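MlnE (Bacillus amyloliquefaciens subsp. plantarum, PDB 5D2E) probably reduces beta-keto groups of polyketide intermediates with NADPH, as the N-terminal B-type ketoreductase part of a macrolactin assembly-line protein. Local coordinates at residues F93-N98 / R119-R124; M103-T106 / D110-A113; F131-L136 / P186-V191. All coordinates share one frame; numbering follows the deposited sequence.

Contact 1 of 3, residues F93-N98 / R119-R124; sequences FEDCRN and RSQNIR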
ATOM      1  N   PHE A  93      -1.451  16.335 -26.844  1.00 32.28           N
ATOM      2  CA  PHE A  93      -0.143  16.891 -26.591  1.00 33.32           C
ATOM      3  C   PHE A  93       0.025  18.126 -27.437  1.00 30.67           C
ATOM      4  O   PHE A  93      -0.230  18.101 -28.635  1.00 32.87           O
ATOM      5  CB  PHE A  93       0.958  15.932 -26.960  1.00 32.37           C
ATOM      6  CG  PHE A  93       2.329  16.530 -26.864  1.00 29.50           C
ATOM      7  CD1 PHE A  93       2.935  16.682 -25.645  1.00 27.47           C
ATOM      8  CD2 PHE A  93       2.969  16.998 -27.974  1.00 30.86           C
ATOM      9  CE1 PHE A  93       4.185  17.243 -25.545  1.00 30.20           C
ATOM     10  CE2 PHE A  93       4.239  17.555 -27.904  1.00 32.27           C
ATOM     11  CZ  PHE A  93       4.847  17.687 -26.675  1.00 33.22           C
ATOM     12  N   GLU A  94       0.469  19.189 -26.821  1.00 30.37           N
ATOM     13  CA  GLU A  94       0.740  20.439 -27.554  1.00 33.96           C
ATOM     14  C   GLU A  94       1.849  21.209 -26.876  1.00 27.85           C
ATOM     15  O   GLU A  94       1.794  21.421 -25.687  1.00 28.01           O
ATOM     16  CB  GLU A  94      -0.504  21.360 -27.625  1.00 33.09           C
ATOM     17  CG  GLU A  94      -0.274  22.535 -28.570  1.00 38.26           C
ATOM     18  CD  GLU A  94      -1.509  23.420 -28.756  1.00 45.11           C
ATOM     19  OE1 GLU A  94      -2.610  22.984 -28.394  1.00 41.83           O
ATOM     20  OE2 GLU A  94      -1.368  24.577 -29.195  1.00 46.16           O
ATOM     21  N   ASP A  95       2.834  21.637 -27.646  1.00 28.09           N
ATOM     22  CA  ASP A  95       3.787  22.617 -27.184  1.00 29.05           C
ATOM     23  C   ASP A  95       3.058  23.985 -27.245  1.00 33.87           C
ATOM     24  O   ASP A  95       2.797  24.502 -28.335  1.00 32.50           O
ATOM     25  CB  ASP A  95       5.012  22.593 -28.083  1.00 29.45           C
ATOM     26  CG  ASP A  95       6.037  23.583 -27.732  1.00 29.40           C
ATOM     27  OD1 ASP A  95       5.766  24.510 -26.969  1.00 31.45           O
ATOM     28  OD2 ASP A  95       7.228  23.393 -28.174  1.00 33.30           O
ATOM     29  N   CYS A  96       2.722  24.548 -26.095  1.00 30.03           N
ATOM     30  CA  CYS A  96       2.027  25.824 -26.053  1.00 31.33           C
ATOM     31  C   CYS A  96       2.957  27.041 -25.925  1.00 28.22           C
ATOM     32  O   CYS A  96       2.522  28.128 -25.523  1.00 30.15           O
ATOM     33  CB  CYS A  96       0.979  25.787 -24.908  1.00 32.87           C
ATOM     34  SG  CYS A  96      -0.220  24.505 -25.164  1.00 36.14           S
ATOM     35  N   ARG A  97       4.238  26.835 -26.264  1.00 29.08           N
ATOM     36  CA  ARG A  97       5.320  27.828 -26.304  1.00 28.97           C
ATOM     37  C   ARG A  97       5.871  28.215 -24.992  1.00 30.13           C
ATOM     38  O   ARG A  97       5.156  28.309 -23.994  1.00 32.24           O
ATOM     39  CB  ARG A  97       4.920  29.135 -27.062  1.00 29.67           C
ATOM     40  CG  ARG A  97       4.161  28.906 -28.373  1.00 29.52           C
ATOM     41  CD  ARG A  97       3.917  30.266 -29.017  1.00 33.95           C
ATOM     42  NE  ARG A  97       2.876  30.203 -30.022  1.00 33.18           N
ATOM     43  CZ  ARG A  97       2.420  31.287 -30.660  1.00 34.28           C
ATOM     44  NH1 ARG A  97       2.925  32.489 -30.397  1.00 34.31           N
ATOM     45  NH2 ARG A  97       1.463  31.139 -31.543  1.00 34.11           N
ATOM     46  N   ASN A  98       7.151  28.582 -25.037  1.00 30.29           N
ATOM     47  CA  ASN A  98       7.813  29.220 -23.943  1.00 29.50           C
ATOM     48  C   ASN A  98       7.639  28.437 -22.635  1.00 32.30           C
ATOM     49  O   ASN A  98       7.435  29.007 -21.587  1.00 32.33           O
ATOM     50  CB  ASN A  98       7.355  30.639 -23.769  1.00 30.72           C
ATOM     51  CG  ASN A  98       7.681  31.482 -25.025  1.00 31.69           C
ATOM     52  OD1 ASN A  98       8.790  31.388 -25.597  1.00 34.88           O
ATOM     53  ND2 ASN A  98       6.667  32.112 -25.554  1.00 36.13           N
ATOM     54  N   ARG A 119      14.129  17.416 -25.440  1.00 27.45           N
ATOM     55  CA  ARG A 119      15.458  17.065 -25.896  1.00 27.18           C
ATOM     56  C   ARG A 119      15.833  17.927 -27.103  1.00 25.49           C
ATOM     57  O   ARG A 119      16.934  18.512 -27.148  1.00 27.23           O
ATOM     58  CB  ARG A 119      15.546  15.581 -26.178  1.00 27.00           C
ATOM     59  CG  ARG A 119      15.632  14.765 -24.861  1.00 30.39           C
ATOM     60  CD  ARG A 119      16.036  13.335 -25.078  1.00 30.72           C
ATOM     61  NE  ARG A 119      17.332  13.160 -25.760  1.00 28.25           N
ATOM     62  CZ  ARG A 119      17.794  11.985 -26.178  1.00 30.57           C
ATOM     63  NH1 ARG A 119      17.073  10.892 -25.990  1.00 29.68           N
ATOM     64  NH2 ARG A 119      18.936  11.900 -26.844  1.00 28.82           N
ATOM     65  N   SER A 120      14.882  18.112 -27.991  1.00 28.70           N
ATOM     66  CA  SER A 120      15.112  18.959 -29.148  1.00 28.37           C
ATOM     67  C   SER A 120      15.388  20.409 -28.778  1.00 28.40           C
ATOM     68  O   SER A 120      16.053  21.123 -29.547  1.00 27.68           O
ATOM     69  CB  SER A 120      13.916  18.893 -30.113  1.00 28.53           C
ATOM     70  OG  SER A 120      13.673  17.563 -30.610  1.00 30.09           O
ATOM     71  N   GLN A 121      14.861  20.868 -27.632  1.00 25.52           N
ATOM     72  CA  GLN A 121      14.972  22.205 -27.144  1.00 27.14           C
ATOM     73  C   GLN A 121      16.154  22.391 -26.214  1.00 25.79           C
ATOM     74  O   GLN A 121      16.384  23.463 -25.716  1.00 28.34           O
ATOM     75  CB  GLN A 121      13.678  22.557 -26.395  1.00 28.22           C
ATOM     76  CG  GLN A 121      12.512  22.770 -27.305  1.00 29.26           C
ATOM     77  CD  GLN A 121      11.208  22.970 -26.573  1.00 32.35           C
ATOM     78  OE1 GLN A 121      11.086  22.722 -25.361  1.00 31.08           O
ATOM     79  NE2 GLN A 121      10.207  23.407 -27.315  1.00 31.83           N
ATOM     80  N   ASN A 122      16.921  21.328 -26.015  1.00 25.80           N
ATOM     81  CA  ASN A 122      18.078  21.297 -25.114  1.00 26.56           C
ATOM     82  C   ASN A 122      17.678  21.579 -23.665  1.00 24.63           C
ATOM     83  O   ASN A 122      18.393  22.255 -22.967  1.00 28.06           O
ATOM     84  CB  ASN A 122      19.212  22.204 -25.557  1.00 30.26           C
ATOM     85  CG  ASN A 122      19.795  21.727 -26.893  1.00 32.61           C
ATOM     86  OD1 ASN A 122      20.064  20.552 -27.071  1.00 32.51           O
ATOM     87  ND2 ASN A 122      19.858  22.642 -27.881  1.00 32.93           N
ATOM     88  N   ILE A 123      16.516  21.072 -23.275  1.00 25.39           N
ATOM     89  CA  ILE A 123      15.990  21.309 -21.937  1.00 25.79           C
ATOM     90  C   ILE A 123      16.038  19.931 -21.207  1.00 27.11           C
ATOM     91  O   ILE A 123      15.287  19.040 -21.546  1.00 30.43           O
ATOM     92  CB  ILE A 123      14.560  21.910 -21.992  1.00 28.07           C
ATOM     93  CG1 ILE A 123      14.675  23.358 -22.479  1.00 28.49           C
ATOM     94  CG2 ILE A 123      14.001  22.074 -20.590  1.00 28.59           C
ATOM     95  CD1 ILE A 123      13.375  24.005 -22.848  1.00 32.93           C
ATOM     96  N   ARG A 124      16.932  19.777 -20.227  1.00 24.93           N
ATOM     97  CA  ARG A 124      17.124  18.541 -19.477  1.00 27.38           C
ATOM     98  C   ARG A 124      16.707  18.787 -17.989  1.00 26.50           C
ATOM     99  O   ARG A 124      17.456  19.363 -17.210  1.00 29.25           O
ATOM    100  CB  ARG A 124      18.613  18.120 -19.525  1.00 32.97           C
ATOM    101  CG  ARG A 124      18.963  16.972 -18.530  1.00 34.78           C
ATOM    102  CD  ARG A 124      20.412  16.479 -18.634  1.00 38.65           C
ATOM    103  NE  ARG A 124      20.629  15.809 -19.912  1.00 40.35           N
ATOM    104  CZ  ARG A 124      21.788  15.339 -20.334  1.00 40.12           C
ATOM    105  NH1 ARG A 124      22.857  15.431 -19.568  1.00 43.11           N
ATOM    106  NH2 ARG A 124      21.839  14.722 -21.505  1.00 35.49           N
TER

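Contact 2 of 3, residues M103-T106 / D110-A113; sequences MNFT and DYDA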
ATOM      1  N   MET A 103      -1.104  17.954 -22.306  1.00 28.72           N
ATOM      2  CA  MET A 103      -1.009  16.538 -22.675  1.00 30.78           C
ATOM      3  C   MET A 103      -2.083  15.769 -21.962  1.00 26.53           C
ATOM      4  O   MET A 103      -2.670  16.266 -21.033  1.00 27.61           O
ATOM      5  CB  MET A 103       0.345  15.923 -22.295  1.00 30.28           C
ATOM      6  CG  MET A 103       0.662  15.896 -20.813  1.00 29.96           C
ATOM      7  SD  MET A 103       2.362  15.287 -20.430  1.00 33.28           S
ATOM      8  CE  MET A 103       2.101  13.544 -20.828  1.00 38.76           C
ATOM      9  N   ASN A 104      -2.262  14.546 -22.397  1.00 28.80           N
ATOM     10  CA  ASN A 104      -3.152  13.565 -21.734  1.00 30.34           C
ATOM     11  C   ASN A 104      -2.255  12.707 -20.847  1.00 29.12           C
ATOM     12  O   ASN A 104      -1.397  11.968 -21.342  1.00 30.84           O
ATOM     13  CB  ASN A 104      -3.884  12.756 -22.799  1.00 34.34           C
ATOM     14  CG  ASN A 104      -4.911  11.777 -22.217  1.00 40.82           C
ATOM     15  OD1 ASN A 104      -5.945  11.474 -22.851  1.00 42.81           O
ATOM     16  ND2 ASN A 104      -4.589  11.219 -21.063  1.00 34.80           N
ATOM     17  N   PHE A 105      -2.385  12.898 -19.527  1.00 29.94           N
ATOM     18  CA  PHE A 105      -1.476  12.331 -18.546  1.00 31.56           C
ATOM     19  C   PHE A 105      -1.529  10.804 -18.387  1.00 35.67           C
ATOM     20  O   PHE A 105      -0.674  10.205 -17.739  1.00 35.38           O
ATOM     21  CB  PHE A 105      -1.738  12.969 -17.187  1.00 32.09           C
ATOM     22  CG  PHE A 105      -1.311  14.409 -17.109  1.00 30.60           C
ATOM     23  CD1 PHE A 105      -0.000  14.786 -17.383  1.00 35.45           C
ATOM     24  CD2 PHE A 105      -2.198  15.383 -16.729  1.00 30.27           C
ATOM     25  CE1 PHE A 105       0.387  16.112 -17.287  1.00 34.64           C
ATOM     26  CE2 PHE A 105      -1.805  16.722 -16.633  1.00 28.79           C
ATOM     27  CZ  PHE A 105      -0.540  17.079 -16.893  1.00 29.56           C
ATOM     28  N   THR A 106      -2.555  10.247 -18.953  1.00 32.87           N
ATOM     29  CA  THR A 106      -2.705   8.781 -19.123  1.00 46.30           C
ATOM     30  C   THR A 106      -2.076   8.180 -20.394  1.00 47.95           C
ATOM     31  O   THR A 106      -1.938   6.949 -20.476  1.00 46.19           O
ATOM     32  CB  THR A 106      -4.212   8.368 -19.122  1.00 43.68           C
ATOM     33  OG1 THR A 106      -4.807   8.714 -20.368  1.00 56.61           O
ATOM     34  CG2 THR A 106      -5.035   9.099 -18.058  1.00 48.94           C
ATOM     35  N   ASP A 110       2.100  10.553 -25.264  1.00 35.65           N
ATOM     36  CA  ASP A 110       2.261  11.998 -24.963  1.00 32.13           C
ATOM     37  C   ASP A 110       3.518  12.253 -24.123  1.00 30.64           C
ATOM     38  O   ASP A 110       4.188  13.265 -24.332  1.00 31.76           O
ATOM     39  CB  ASP A 110       0.995  12.573 -24.292  1.00 31.67           C
ATOM     40  CG  ASP A 110      -0.171  12.748 -25.266  1.00 32.27           C
ATOM     41  OD1 ASP A 110      -0.091  12.286 -26.438  1.00 32.27           O
ATOM     42  OD2 ASP A 110      -1.204  13.299 -24.843  1.00 31.08           O
ATOM     43  N   TYR A 111       3.853  11.358 -23.179  1.00 30.66           N
ATOM     44  CA  TYR A 111       5.108  11.523 -22.427  1.00 31.21           C
ATOM     45  C   TYR A 111       6.289  11.397 -23.347  1.00 31.39           C
ATOM     46  O   TYR A 111       7.298  12.103 -23.188  1.00 30.78           O
ATOM     47  CB  TYR A 111       5.215  10.567 -21.238  1.00 31.53           C
ATOM     48  CG  TYR A 111       4.230  10.804 -20.124  1.00 32.08           C
ATOM     49  CD1 TYR A 111       3.002  10.246 -20.164  1.00 28.40           C
ATOM     50  CD2 TYR A 111       4.528  11.617 -19.021  1.00 34.64           C
ATOM     51  CE1 TYR A 111       2.079  10.438 -19.169  1.00 33.16           C
ATOM     52  CE2 TYR A 111       3.602  11.805 -17.988  1.00 34.99           C
ATOM     53  CZ  TYR A 111       2.387  11.211 -18.058  1.00 30.96           C
ATOM     54  OH  TYR A 111       1.347  11.330 -17.138  1.00 36.84           O
ATOM     55  N   ASP A 112       6.204  10.510 -24.351  1.00 34.75           N
ATOM     56  CA  ASP A 112       7.277  10.417 -25.345  1.00 35.63           C
ATOM     57  C   ASP A 112       7.491  11.663 -26.089  1.00 32.73           C
ATOM     58  O   ASP A 112       8.651  12.086 -26.311  1.00 31.51           O
ATOM     59  CB  ASP A 112       7.019   9.296 -26.366  1.00 34.64           C
ATOM     60  CG  ASP A 112       7.110   7.964 -25.764  1.00 37.96           C
ATOM     61  OD1 ASP A 112       7.926   7.701 -24.840  1.00 37.94           O
ATOM     62  OD2 ASP A 112       6.334   7.127 -26.244  1.00 56.06           O
ATOM     63  N   ALA A 113       6.374  12.248 -26.548  1.00 32.20           N
ATOM     64  CA  ALA A 113       6.392  13.513 -27.262  1.00 32.42           C
ATOM     65  C   ALA A 113       7.014  14.609 -26.417  1.00 29.81           C
ATOM     66  O   ALA A 113       7.847  15.362 -26.909  1.00 30.82           O
ATOM     67  CB  ALA A 113       4.991  13.929 -27.646  1.00 35.76           C
TER

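Contact 3 of 3, residues F131-L136 / P186-V191; sequences FLAAGL and PIYNAV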
ATOM      1  N   PHE A 131       2.059  17.021  -9.529  1.00 25.61           N
ATOM      2  CA  PHE A 131       0.949  17.437  -8.703  1.00 24.85           C
ATOM      3  C   PHE A 131      -0.392  17.375  -9.438  1.00 28.45           C
ATOM      4  O   PHE A 131      -0.997  18.408  -9.758  1.00 26.61           O
ATOM      5  CB  PHE A 131       1.205  18.884  -8.214  1.00 25.15           C
ATOM      6  CG  PHE A 131       0.145  19.433  -7.226  1.00 25.66           C
ATOM      7  CD1 PHE A 131      -0.564  18.621  -6.393  1.00 27.68           C
ATOM      8  CD2 PHE A 131      -0.075  20.781  -7.137  1.00 27.33           C
ATOM      9  CE1 PHE A 131      -1.485  19.146  -5.464  1.00 30.18           C
ATOM     10  CE2 PHE A 131      -0.986  21.308  -6.238  1.00 30.76           C
ATOM     11  CZ  PHE A 131      -1.667  20.490  -5.381  1.00 30.31           C
ATOM     12  N   LEU A 132      -0.861  16.176  -9.640  1.00 25.68           N
ATOM     13  CA  LEU A 132      -2.138  15.878 -10.249  1.00 24.95           C
ATOM     14  C   LEU A 132      -3.125  15.281  -9.223  1.00 28.95           C
ATOM     15  O   LEU A 132      -4.326  15.232  -9.482  1.00 31.45           O
ATOM     16  CB  LEU A 132      -1.981  14.803 -11.287  1.00 27.13           C
ATOM     17  CG  LEU A 132      -1.014  15.093 -12.423  1.00 31.25           C
ATOM     18  CD1 LEU A 132      -1.061  13.961 -13.414  1.00 30.37           C
ATOM     19  CD2 LEU A 132      -1.308  16.457 -13.090  1.00 30.80           C
ATOM     20  N   ALA A 133      -2.591  14.782  -8.110  1.00 29.67           N
ATOM     21  CA  ALA A 133      -3.392  13.964  -7.142  1.00 30.21           C
ATOM     22  C   ALA A 133      -4.217  14.805  -6.193  1.00 30.03           C
ATOM     23  O   ALA A 133      -3.739  15.212  -5.092  1.00 32.26           O
ATOM     24  CB  ALA A 133      -2.496  13.021  -6.363  1.00 29.34           C
ATOM     25  N   ALA A 134      -5.436  15.100  -6.662  1.00 32.03           N
ATOM     26  CA  ALA A 134      -6.405  15.781  -5.845  1.00 34.74           C
ATOM     27  C   ALA A 134      -7.784  15.219  -6.040  1.00 34.31           C
ATOM     28  O   ALA A 134      -8.011  14.322  -6.846  1.00 35.67           O
ATOM     29  CB  ALA A 134      -6.334  17.329  -6.062  1.00 36.06           C
ATOM     30  N   GLY A 135      -8.731  15.698  -5.241  1.00 32.94           N
ATOM     31  CA  GLY A 135     -10.089  15.125  -5.287  1.00 32.23           C
ATOM     32  C   GLY A 135     -10.216  14.119  -4.142  1.00 32.99           C
ATOM     33  O   GLY A 135      -9.217  13.474  -3.769  1.00 29.98           O
ATOM     34  N   LEU A 136     -11.422  14.012  -3.582  1.00 29.88           N
ATOM     35  CA  LEU A 136     -11.710  13.142  -2.451  1.00 30.71           C
ATOM     36  C   LEU A 136     -11.711  11.683  -2.871  1.00 29.39           C
ATOM     37  O   LEU A 136     -12.202  11.300  -3.926  1.00 27.72           O
ATOM     38  CB  LEU A 136     -13.105  13.444  -1.856  1.00 32.59           C
ATOM     39  CG  LEU A 136     -13.358  14.866  -1.306  1.00 37.99           C
ATOM     40  CD1 LEU A 136     -14.754  15.036  -0.720  1.00 41.27           C
ATOM     41  CD2 LEU A 136     -12.355  15.144  -0.225  1.00 39.58           C
ATOM     42  N   PRO A 186      -6.298   6.785   0.665  1.00 25.83           N
ATOM     43  CA  PRO A 186      -5.603   5.482   0.627  1.00 26.65           C
ATOM     44  C   PRO A 186      -4.858   5.237  -0.643  1.00 25.05           C
ATOM     45  O   PRO A 186      -3.773   4.712  -0.590  1.00 28.95           O
ATOM     46  CB  PRO A 186      -6.707   4.443   0.810  1.00 27.81           C
ATOM     47  CG  PRO A 186      -7.945   5.179   1.119  1.00 29.49           C
ATOM     48  CD  PRO A 186      -7.750   6.651   0.904  1.00 27.66           C
ATOM     49  N   ILE A 187      -5.409   5.683  -1.757  1.00 26.62           N
ATOM     50  CA  ILE A 187      -4.743   5.542  -3.053  1.00 25.62           C
ATOM     51  C   ILE A 187      -3.553   6.491  -3.154  1.00 26.63           C
ATOM     52  O   ILE A 187      -2.377   6.063  -3.347  1.00 25.34           O
ATOM     53  CB  ILE A 187      -5.729   5.710  -4.202  1.00 23.43           C
ATOM     54  CG1 ILE A 187      -6.665   4.542  -4.228  1.00 25.00           C
ATOM     55  CG2 ILE A 187      -5.043   5.832  -5.543  1.00 26.08           C
ATOM     56  CD1 ILE A 187      -7.773   4.610  -5.262  1.00 24.77           C
ATOM     57  N   TYR A 188      -3.785   7.775  -2.888  1.00 22.79           N
ATOM     58  CA  TYR A 188      -2.689   8.684  -3.088  1.00 22.02           C
ATOM     59  C   TYR A 188      -1.548   8.445  -2.098  1.00 25.46           C
ATOM     60  O   TYR A 188      -0.383   8.584  -2.448  1.00 26.01           O
ATOM     61  CB  TYR A 188      -3.157  10.127  -3.030  1.00 23.74           C
ATOM     62  CG  TYR A 188      -4.131  10.554  -4.059  1.00 22.38           C
ATOM     63  CD1 TYR A 188      -4.130  10.017  -5.302  1.00 25.48           C
ATOM     64  CD2 TYR A 188      -5.017  11.609  -3.821  1.00 23.48           C
ATOM     65  CE1 TYR A 188      -5.009  10.450  -6.283  1.00 24.89           C
ATOM     66  CE2 TYR A 188      -5.876  12.057  -4.787  1.00 25.19           C
ATOM     67  CZ  TYR A 188      -5.872  11.508  -6.036  1.00 25.53           C
ATOM     68  OH  TYR A 188      -6.707  11.963  -7.054  1.00 25.29           O
ATOM     69  N   ASN A 189      -1.883   8.056  -0.865  1.00 26.97           N
ATOM     70  CA  ASN A 189      -0.880   7.783   0.174  1.00 29.61           C
ATOM     71  C   ASN A 189       0.004   6.530  -0.199  1.00 27.84           C
ATOM     72  O   ASN A 189       1.200   6.490   0.043  1.00 28.93           O
ATOM     73  CB  ASN A 189      -1.647   7.535   1.497  1.00 33.46           C
ATOM     74  CG  ASN A 189      -0.749   7.051   2.604  1.00 41.35           C
ATOM     75  OD1 ASN A 189      -0.814   5.876   2.978  1.00 49.05           O
ATOM     76  ND2 ASN A 189       0.097   7.902   3.080  1.00 32.83           N
ATOM     77  N   ALA A 190      -0.595   5.601  -0.918  1.00 26.15           N
ATOM     78  CA  ALA A 190       0.114   4.350  -1.325  1.00 25.33           C
ATOM     79  C   ALA A 190       1.217   4.573  -2.361  1.00 25.92           C
ATOM     80  O   ALA A 190       2.132   3.759  -2.509  1.00 25.79           O
ATOM     81  CB  ALA A 190      -0.866   3.287  -1.772  1.00 23.25           C
ATOM     82  N   VAL A 191       1.188   5.702  -3.056  1.00 25.29           N
ATOM     83  CA  VAL A 191       2.230   6.016  -4.008  1.00 25.66           C
ATOM     84  C   VAL A 191       3.621   6.001  -3.458  1.00 24.23           C
ATOM     85  O   VAL A 191       4.513   5.637  -4.181  1.00 26.53           O
ATOM     86  CB  VAL A 191       1.932   7.366  -4.685  1.00 26.13           C
ATOM     87  CG1 VAL A 191       3.067   7.847  -5.546  1.00 27.59           C
ATOM     88  CG2 VAL A 191       0.627   7.281  -5.476  1.00 28.34           C
TER

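Contact 1 of 3, residues F93-N98 / R119-R124
Asp95 and Gln121 make the sole meeting between 93-98 and 119-124, a polar touch at the protein surface that buries just 50 Å² in all. Before it in the chain, Phe93 lays its ring on helix 108-120, an apolar anchor, while Glu94 bonds through its backbone to Thr102. Asp95 comes next and uses both carboxylate oxygens. Its OD2 takes a weak hydrogen bond from Gln121 NE2, 3.1 Å long and well bent at 123°. Carboxylate and amide approach from opposite directions with their planes 73° apart, so the two flat groups meet askew. The Gln121 chain reaches this far because it runs extended beyond CG (chi2 174°). The other oxygen, Asp95 OD1, accepts from Arg97 N at 2.9 Å, closing an Asx turn; aspartate suits this spot because a short acidic side chain can fold back onto the backbone two residues later. Cys96 and Arg97 together face one residue of strand 100-103, a classic beta bulge. In the second segment, Gln121 follows the last turn of the helix, whose end is a Schellman motif: Asn122, a residue type that tolerates positive phi, returns its N to Arg119 O at 3.0 Å. The weak Asp95-Gln121 hydrogen bond thus links the end of helix 108-120 to strand 94-95, which pairs antiparallel with strand 100-103; both Asp95 and Gln121 also rest on Phe101 of that strand.

Contact 2 of 3, residues M103-T106 / D110-A113
Met103 and Tyr111 form a Met-aromatic contact where strand 100-103 gives way, through a short loop, to the first turns of helix 108-120 in this Rossmann-like half of the ketoreductase. The methyl CE of Met103 sits almost exactly over the middle of the Tyr111 ring, 3.3 Å from its centroid and 4° off the normal, a CH-pi contact; the Met103 SD lies behind it over the same ring. The two side chains cross at about a right angle, and the bend at chi3 (-72°) turns the methyl onto the ring. A flexible methionine suits a place where one methyl can sit over the centre of an aromatic face, with a polarisable sulfur behind it. At the ring's edge, Tyr111 OH donates to Phe105 O; the modelled separation of 2.4 Å is very short, and its exact value is doubtful. The tyrosine oxygen reaches the rim of that phenylalanine too, with Tyr111 OH near the Phe105 ring plane and 3.7 Å from Phe105 CD1. A second grip comes from Asp110, whose OD2 receives the Asn104 N-H at 2.9 Å in a nearly straight bond (164°), on the lone pair facing away from its other oxygen. Aspartate is well placed here, as a negative charge in the first turn of a helix is probably favoured by the helix dipole.

Farther out, Met103 is held by backbone bonds to Thr88 and Gly90, while the apolar Phe105 packs on Val87 and Ser89 of strand 84-89. Gln157, Met158 and Ala161 of helix 141-164 pack against the tyrosine, and from the same helix Ser154 OG hydrogen-bonds Tyr111 OH, the very oxygen that donates to Phe105 O.

Contact 3 of 3, residues F131-L136 / P186-V191
The end of strand 127-133 meets the start of helix 186-201 in a CH-pi contact, as Ala133 sets its methyl on the ring of Tyr188. The Ala133 CB stands over the centre of that ring, 3.5 Å from the centroid and 7° off its normal. In Tyr188, CG lies beside the backbone N and opposite the carbonyl carbon (chi1 -62°), a setting that goes with the ring reaching out from the helix to Ala133. Alanine suits the spot because its lone methyl lets the aromatic face come close to the backbone: Tyr188 CE2 lies 3.5 Å from Ala133 C. The chain turns here, with Ala133 at the centre of an inverse gamma turn whose weak bond runs from Ala134 N to Leu132 O. The turn brings the next carbonyl round to the tyrosine hydroxyl, and Tyr188 OH donates to Ala134 O at 2.7 Å. This oxygen lies in the plane of the ring at its edge, but the hydroxyl stands above the carbonyl plane, 39° out of it, rather than on a lone pair. One residue therefore binds in two ways, with its ring face against a side chain and its hydroxyl on the main chain, which is why a tyrosine serves well.

Gly135 carries the chain onward at backbone angles that call for glycine, and its carbonyl oxygen accepts from Gln185 NE2, just ahead of the helix. Tyr188 also touches Gln147 and Lys150 of helix 141-164, and helix 186-201 packs Ile187 on Cys427 and Ala190 on both Cys427 and Phe423 of helix 419-437. The contact thus joins a parallel strand's end to the helix that follows the neighbouring strand 171-180, a strand-to-helix packing characteristic of the Rossmann-like fold to which this part of the ketoreductase belongs.

The three contacts run inward from the outer tip of the Rossmann-like part of the chain to which all their segments belong. Contact 2 is nested within the loop closed by contact 1, their centres 13 Å apart and both built on helix 108-120; they touch where Phe93 CD2 meets Ala113 CB at 3.7 Å. Contact 3 follows later in the chain, centred 19 Å from contact 2, and Phe105 CE2 packs on Leu132 CD2 at 3.6 Å to join them. Contacts 1 and 3 do not touch, their nearest atoms being about 13 Å apart. All three lie away from the NADP pocket, which is formed by residues between 280 and 452; they help build the first Rossmann-like part rather than the cofactor-binding one.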